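Local coordinates for protein oligogalacturonate lyase (Yersinia enterocolitica subsp. enterocolitica, PDB 3PE7) that cleaves oligogalacturonates by beta-elimination, probably at its manganese site, during the cytoplasmic breakdown of pectin fragments, at residues 158-172 with 182-195. Sequence-based numbering, arbitrary orientation.
Sequences FHEFYFTKPCCRLMR and VILQENQWLGHPIY
Trp189 drives the rim of its indole into the face of Phe158, CH2 lying 3.3 Å above the centre of the phenyl ring. This edge-to-face pair, the planes inclined at 56°, joins helix 155-161 to the turn between two blades of the seven-bladed beta-propeller: strand 180-186 ends one four-stranded blade, and strand 190-196 begins the next. Phe161 extends the aromatic cluster from a second direction, its CD2 edge meeting the indole face in a T-shaped contact with the planes at 90°. One helical turn separates the two phenylalanines, and both hold CG anti to the backbone N, which brings both rings to the broad, flat tryptophan. Pro166 CG packs against Trp189 CB, while a water bridges Tyr162 O and Trp189 N. The Phe158 side chain lies about 11 Å from the bound manganese, so the cluster is near the metal site but not part of it.

On the strand side of the turn, strand 168-172 pairs antiparallel with strand 184-186, the outermost strand of its blade. A classic beta bulge sets Ile183 and Leu184 opposite Leu170, whose N donates to Leu184 O at 2.8 Å; its CD2 touches Ile183 CD1 within the blade, while CG reaches Pro193 CB of the next. Arg169 runs extended beside Gln185, and a water bridges Arg169 NH1 and Gln185 OE1; Glu143 holds NH2 in a salt bridge. Cys168, small and polarisable, faces the first strand of the next blade, where its SG accepts a nearly straight hydrogen bond from Leu190 N at 3.6 Å.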
loop_
_atom_site.group_PDB
_atom_site.type_symbol
_atom_site.label_atom_id
_atom_site.label_comp_id
_atom_site.label_asym_id
_atom_site.label_seq_id
_atom_site.Cartn_x
_atom_site.Cartn_y
_atom_site.Cartn_z
ATOM N N PHE A 158 13.361 3.555 -13.860
ATOM C CA PHE A 158 12.753 4.317 -12.759
ATOM C C PHE A 158 13.660 5.470 -12.340
ATOM O O PHE A 158 13.186 6.592 -12.126
ATOM C CB PHE A 158 12.457 3.382 -11.573
ATOM C CG PHE A 158 11.474 3.944 -10.555
ATOM C CD1 PHE A 158 10.105 3.659 -10.643
ATOM C CD2 PHE A 158 11.929 4.719 -9.495
ATOM C CE1 PHE A 158 9.201 4.169 -9.703
ATOM C CE2 PHE A 158 11.038 5.240 -8.548
ATOM C CZ PHE A 158 9.677 4.959 -8.643
ATOM N N HIS A 159 14.970 5.208 -12.266
ATOM C CA HIS A 159 15.953 6.242 -11.935
ATOM C C HIS A 159 16.017 7.356 -12.978
ATOM O O HIS A 159 15.886 8.543 -12.641
ATOM C CB HIS A 159 17.342 5.615 -11.721
ATOM C CG HIS A 159 18.391 6.599 -11.302
ATOM N ND1 HIS A 159 19.196 7.257 -12.206
ATOM C CD2 HIS A 159 18.754 7.048 -10.078
ATOM C CE1 HIS A 159 20.024 8.057 -11.555
ATOM N NE2 HIS A 159 19.769 7.957 -10.264
ATOM N N GLU A 160 16.185 6.974 -14.244
ATOM C CA GLU A 160 16.337 7.923 -15.351
ATOM C C GLU A 160 15.082 8.739 -15.634
ATOM O O GLU A 160 15.162 9.872 -16.126
ATOM C CB GLU A 160 16.769 7.196 -16.637
ATOM C CG GLU A 160 18.181 6.565 -16.559
ATOM C CD GLU A 160 19.271 7.570 -16.232
ATOM O OE1 GLU A 160 19.349 8.619 -16.908
ATOM O OE2 GLU A 160 20.061 7.298 -15.300
ATOM N N PHE A 161 13.922 8.157 -15.329
ATOM C CA PHE A 161 12.645 8.807 -15.615
ATOM C C PHE A 161 12.529 10.160 -14.905
ATOM O O PHE A 161 11.972 11.116 -15.455
ATOM C CB PHE A 161 11.497 7.894 -15.193
ATOM C CG PHE A 161 10.157 8.375 -15.639
ATOM C CD1 PHE A 161 9.863 8.517 -16.999
ATOM C CD2 PHE A 161 9.176 8.693 -14.706
ATOM C CE1 PHE A 161 8.605 8.969 -17.410
ATOM C CE2 PHE A 161 7.916 9.134 -15.121
ATOM C CZ PHE A 161 7.635 9.275 -16.471
ATOM N N TYR A 162 13.052 10.212 -13.689
ATOM C CA TYR A 162 13.017 11.427 -12.866
ATOM C C TYR A 162 13.588 12.656 -13.598
ATOM O O TYR A 162 13.026 13.748 -13.527
ATOM C CB TYR A 162 13.777 11.180 -11.561
ATOM C CG TYR A 162 14.134 12.435 -10.779
ATOM C CD1 TYR A 162 15.448 12.924 -10.764
ATOM C CD2 TYR A 162 13.167 13.121 -10.053
ATOM C CE1 TYR A 162 15.781 14.075 -10.048
ATOM C CE2 TYR A 162 13.485 14.279 -9.338
ATOM C CZ TYR A 162 14.793 14.748 -9.337
ATOM O OH TYR A 162 15.115 15.881 -8.620
ATOM N N PHE A 163 14.678 12.455 -14.327
ATOM C CA PHE A 163 15.377 13.563 -14.982
ATOM C C PHE A 163 14.663 14.095 -16.222
ATOM O O PHE A 163 15.000 15.187 -16.708
ATOM C CB PHE A 163 16.805 13.139 -15.334
ATOM C CG PHE A 163 17.610 12.698 -14.149
ATOM C CD1 PHE A 163 18.312 13.626 -13.385
ATOM C CD2 PHE A 163 17.663 11.353 -13.789
ATOM C CE1 PHE A 163 19.068 13.212 -12.281
ATOM C CE2 PHE A 163 18.418 10.928 -12.675
ATOM C CZ PHE A 163 19.118 11.860 -11.929
ATOM N N THR A 164 13.677 13.348 -16.720
ATOM C CA THR A 164 12.915 13.752 -17.903
ATOM C C THR A 164 11.865 14.824 -17.624
ATOM O O THR A 164 11.291 15.370 -18.552
ATOM C CB THR A 164 12.222 12.557 -18.600
ATOM O OG1 THR A 164 11.214 12.017 -17.743
ATOM C CG2 THR A 164 13.227 11.466 -18.982
ATOM N N LYS A 165 11.617 15.116 -16.344
ATOM C CA LYS A 165 10.605 16.112 -15.951
ATOM C C LYS A 165 9.264 15.884 -16.642
ATOM O O LYS A 165 8.767 16.762 -17.374
ATOM C CB LYS A 165 11.104 17.546 -16.205
ATOM C CG LYS A 165 12.193 17.996 -15.255
ATOM C CD LYS A 165 12.561 19.455 -15.494
ATOM C CE LYS A 165 13.960 19.749 -15.007
ATOM N NZ LYS A 165 14.037 20.009 -13.536
ATOM N N PRO A 166 8.663 14.705 -16.421
ATOM C CA PRO A 166 7.413 14.369 -17.094
ATOM C C PRO A 166 6.274 15.271 -16.639
ATOM O O PRO A 166 6.253 15.702 -15.479
ATOM C CB PRO A 166 7.133 12.939 -16.630
ATOM C CG PRO A 166 7.841 12.838 -15.277
ATOM C CD PRO A 166 9.087 13.663 -15.460
ATOM N N CYS A 167 5.351 15.543 -17.554
ATOM C CA CYS A 167 4.144 16.294 -17.247
ATOM C C CYS A 167 3.153 15.384 -16.520
ATOM O O CYS A 167 2.631 14.426 -17.093
ATOM C CB CYS A 167 3.515 16.851 -18.512
ATOM S SG CYS A 167 1.978 17.769 -18.196
ATOM N N CYS A 168 2.931 15.687 -15.243
ATOM C CA CYS A 168 2.039 14.922 -14.397
ATOM C C CYS A 168 0.925 15.810 -13.890
ATOM O O CYS A 168 1.163 16.964 -13.533
ATOM C CB CYS A 168 2.807 14.396 -13.180
ATOM S SG CYS A 168 4.166 13.290 -13.587
ATOM N N ARG A 169 -0.269 15.254 -13.842
ATOM C CA ARG A 169 -1.386 15.923 -13.208
ATOM C C ARG A 169 -1.987 15.067 -12.093
ATOM O O ARG A 169 -2.179 13.857 -12.224
ATOM C CB ARG A 169 -2.438 16.371 -14.240
ATOM C CG ARG A 169 -3.084 15.270 -15.049
ATOM C CD ARG A 169 -3.900 15.858 -16.212
ATOM N NE ARG A 169 -4.799 14.853 -16.769
ATOM C CZ ARG A 169 -5.720 15.072 -17.697
ATOM N NH1 ARG A 169 -5.874 16.288 -18.234
ATOM N NH2 ARG A 169 -6.480 14.065 -18.109
ATOM N N LEU A 170 -2.260 15.738 -10.979
ATOM C CA LEU A 170 -2.897 15.122 -9.826
ATOM C C LEU A 170 -4.391 15.303 -10.051
ATOM O O LEU A 170 -4.891 16.435 -10.067
ATOM C CB LEU A 170 -2.438 15.855 -8.561
ATOM C CG LEU A 170 -2.643 15.187 -7.199
ATOM C CD1 LEU A 170 -1.999 16.080 -6.131
ATOM C CD2 LEU A 170 -4.096 14.970 -6.890
ATOM N N MET A 171 -5.084 14.192 -10.262
ATOM C CA MET A 171 -6.492 14.201 -10.619
ATOM C C MET A 171 -7.359 13.896 -9.426
ATOM O O MET A 171 -6.998 13.097 -8.581
ATOM C CB MET A 171 -6.790 13.160 -11.703
ATOM C CG MET A 171 -6.064 13.405 -13.024
ATOM S SD MET A 171 -6.549 14.983 -13.731
ATOM C CE MET A 171 -8.316 14.747 -13.917
ATOM N N ARG A 172 -8.526 14.521 -9.366
ATOM C CA ARG A 172 -9.531 13.978 -8.487
ATOM C C ARG A 172 -10.768 13.592 -9.279
ATOM O O ARG A 172 -11.180 14.307 -10.220
ATOM C CB ARG A 172 -9.793 14.867 -7.277
ATOM C CG ARG A 172 -10.539 16.098 -7.548
ATOM C CD ARG A 172 -11.291 16.518 -6.286
ATOM N NE ARG A 172 -12.429 17.353 -6.650
ATOM C CZ ARG A 172 -12.383 18.674 -6.793
ATOM N NH1 ARG A 172 -11.254 19.339 -6.578
ATOM N NH2 ARG A 172 -13.481 19.332 -7.139
ATOM N N VAL A 182 -8.585 18.553 -12.438
ATOM C CA VAL A 182 -7.150 18.667 -12.201
ATOM C C VAL A 182 -6.935 19.504 -10.952
ATOM O O VAL A 182 -7.395 20.659 -10.869
ATOM C CB VAL A 182 -6.387 19.292 -13.411
ATOM C CG1 VAL A 182 -4.895 19.430 -13.097
ATOM C CG2 VAL A 182 -6.607 18.470 -14.675
ATOM N N ILE A 183 -6.238 18.929 -9.972
ATOM C CA ILE A 183 -5.897 19.643 -8.745
ATOM C C ILE A 183 -4.577 20.388 -8.957
ATOM O O ILE A 183 -4.397 21.515 -8.486
ATOM C CB ILE A 183 -5.804 18.660 -7.520
ATOM C CG1 ILE A 183 -7.145 17.966 -7.266
ATOM C CG2 ILE A 183 -5.352 19.381 -6.258
ATOM C CD1 ILE A 183 -7.179 17.117 -5.954
ATOM N N LEU A 184 -3.660 19.749 -9.686
ATOM C CA LEU A 184 -2.306 20.251 -9.883
ATOM C C LEU A 184 -1.710 19.635 -11.141
ATOM O O LEU A 184 -1.930 18.454 -11.425
ATOM C CB LEU A 184 -1.419 19.896 -8.679
ATOM C CG LEU A 184 0.071 20.231 -8.712
ATOM C CD1 LEU A 184 0.356 21.739 -8.678
ATOM C CD2 LEU A 184 0.800 19.513 -7.555
ATOM N N GLN A 185 -0.962 20.436 -11.894
ATOM C CA GLN A 185 -0.245 19.928 -13.067
ATOM C C GLN A 185 1.105 20.617 -13.156
ATOM O O GLN A 185 1.178 21.853 -13.136
ATOM C CB GLN A 185 -1.060 20.112 -14.355
ATOM C CG GLN A 185 -0.352 19.585 -15.615
ATOM C CD GLN A 185 -1.265 19.551 -16.820
ATOM O OE1 GLN A 185 -2.378 19.015 -16.756
ATOM N NE2 GLN A 185 -0.792 20.109 -17.938
ATOM N N GLU A 186 2.169 19.807 -13.196
ATOM C CA GLU A 186 3.553 20.286 -13.214
ATOM C C GLU A 186 4.418 19.399 -14.093
ATOM O O GLU A 186 4.090 18.227 -14.303
ATOM C CB GLU A 186 4.159 20.293 -11.800
ATOM C CG GLU A 186 3.496 21.275 -10.836
ATOM C CD GLU A 186 4.118 21.270 -9.443
ATOM O OE1 GLU A 186 4.621 20.204 -8.995
ATOM O OE2 GLU A 186 4.088 22.339 -8.788
ATOM N N ASN A 187 5.525 19.962 -14.588
ATOM C CA ASN A 187 6.525 19.182 -15.316
ATOM C C ASN A 187 7.587 18.635 -14.364
ATOM O O ASN A 187 8.785 18.924 -14.467
ATOM C CB ASN A 187 7.137 20.009 -16.450
ATOM C CG ASN A 187 6.138 20.314 -17.552
ATOM O OD1 ASN A 187 5.074 19.692 -17.652
ATOM N ND2 ASN A 187 6.473 21.288 -18.386
ATOM N N GLN A 188 7.122 17.862 -13.389
ATOM C CA GLN A 188 8.012 17.069 -12.536
ATOM C C GLN A 188 7.247 15.831 -12.081
ATOM O O GLN A 188 6.019 15.815 -12.061
ATOM C CB GLN A 188 8.583 17.870 -11.350
ATOM C CG GLN A 188 7.623 18.188 -10.189
ATOM C CD GLN A 188 8.233 19.171 -9.192
ATOM O OE1 GLN A 188 9.387 19.021 -8.770
ATOM N NE2 GLN A 188 7.467 20.201 -8.830
ATOM N N TRP A 189 7.982 14.788 -11.732
ATOM C CA TRP A 189 7.361 13.504 -11.408
ATOM C C TRP A 189 6.594 13.585 -10.085
ATOM O O TRP A 189 7.199 13.720 -9.015
ATOM C CB TRP A 189 8.447 12.446 -11.295
ATOM C CG TRP A 189 7.963 11.033 -11.342
ATOM C CD1 TRP A 189 6.671 10.591 -11.422
ATOM C CD2 TRP A 189 8.786 9.870 -11.301
ATOM N NE1 TRP A 189 6.644 9.206 -11.439
ATOM C CE2 TRP A 189 7.930 8.747 -11.361
ATOM C CE3 TRP A 189 10.176 9.667 -11.213
ATOM C CZ2 TRP A 189 8.416 7.434 -11.341
ATOM C CZ3 TRP A 189 10.660 8.365 -11.205
ATOM C CH2 TRP A 189 9.773 7.262 -11.266
ATOM N N LEU A 190 5.271 13.515 -10.180
ATOM C CA LEU A 190 4.398 13.486 -9.003
ATOM C C LEU A 190 3.931 12.067 -8.725
ATOM O O LEU A 190 3.700 11.275 -9.647
ATOM C CB LEU A 190 3.191 14.395 -9.221
ATOM C CG LEU A 190 3.546 15.853 -9.525
ATOM C CD1 LEU A 190 2.268 16.643 -9.684
ATOM C CD2 LEU A 190 4.436 16.475 -8.453
ATOM N N GLY A 191 3.789 11.743 -7.444
ATOM C CA GLY A 191 3.422 10.389 -7.059
ATOM C C GLY A 191 2.614 10.311 -5.774
ATOM O O GLY A 191 2.438 11.310 -5.062
ATOM N N HIS A 192 2.118 9.106 -5.512
ATOM C CA HIS A 192 1.491 8.715 -4.229
ATOM C C HIS A 192 0.512 9.758 -3.651
ATOM O O HIS A 192 0.682 10.191 -2.495
ATOM C CB HIS A 192 2.581 8.336 -3.200
ATOM C CG HIS A 192 2.067 7.575 -2.005
ATOM N ND1 HIS A 192 2.601 7.735 -0.739
ATOM C CD2 HIS A 192 1.065 6.672 -1.877
ATOM C CE1 HIS A 192 1.945 6.968 0.114
ATOM N NE2 HIS A 192 1.019 6.300 -0.552
ATOM N N PRO A 193 -0.497 10.184 -4.433
ATOM C CA PRO A 193 -1.458 11.099 -3.799
ATOM C C PRO A 193 -2.382 10.331 -2.856
ATOM O O PRO A 193 -2.859 9.256 -3.202
ATOM C CB PRO A 193 -2.237 11.674 -4.987
ATOM C CG PRO A 193 -2.166 10.579 -6.032
ATOM C CD PRO A 193 -0.778 10.018 -5.874
ATOM N N ILE A 194 -2.618 10.883 -1.668
ATOM C CA ILE A 194 -3.415 10.197 -0.660
ATOM C C ILE A 194 -4.275 11.241 0.067
ATOM O O ILE A 194 -3.735 12.172 0.678
ATOM C CB ILE A 194 -2.515 9.400 0.340
ATOM C CG1 ILE A 194 -1.248 10.189 0.693
ATOM C CG2 ILE A 194 -2.158 7.978 -0.239
ATOM C CD1 ILE A 194 -0.322 9.582 1.775
ATOM N N TYR A 195 -5.594 11.098 -0.035
ATOM C CA TYR A 195 -6.532 11.913 0.774
ATOM C C TYR A 195 -6.205 11.728 2.263
ATOM O O TYR A 195 -5.978 10.604 2.705
ATOM C CB TYR A 195 -7.982 11.468 0.547
ATOM C CG TYR A 195 -8.751 12.266 -0.483
ATOM C CD1 TYR A 195 -9.229 11.660 -1.654
ATOM C CD2 TYR A 195 -9.042 13.618 -0.268
ATOM C CE1 TYR A 195 -9.956 12.401 -2.602
ATOM C CE2 TYR A 195 -9.749 14.351 -1.187
ATOM C CZ TYR A 195 -10.210 13.742 -2.351
ATOM O OH TYR A 195 -10.926 14.484 -3.247
HETATM O O HOH W 1 10.761 15.124 -12.457
HETATM O O HOH W 2 -4.494 18.770 -18.234
#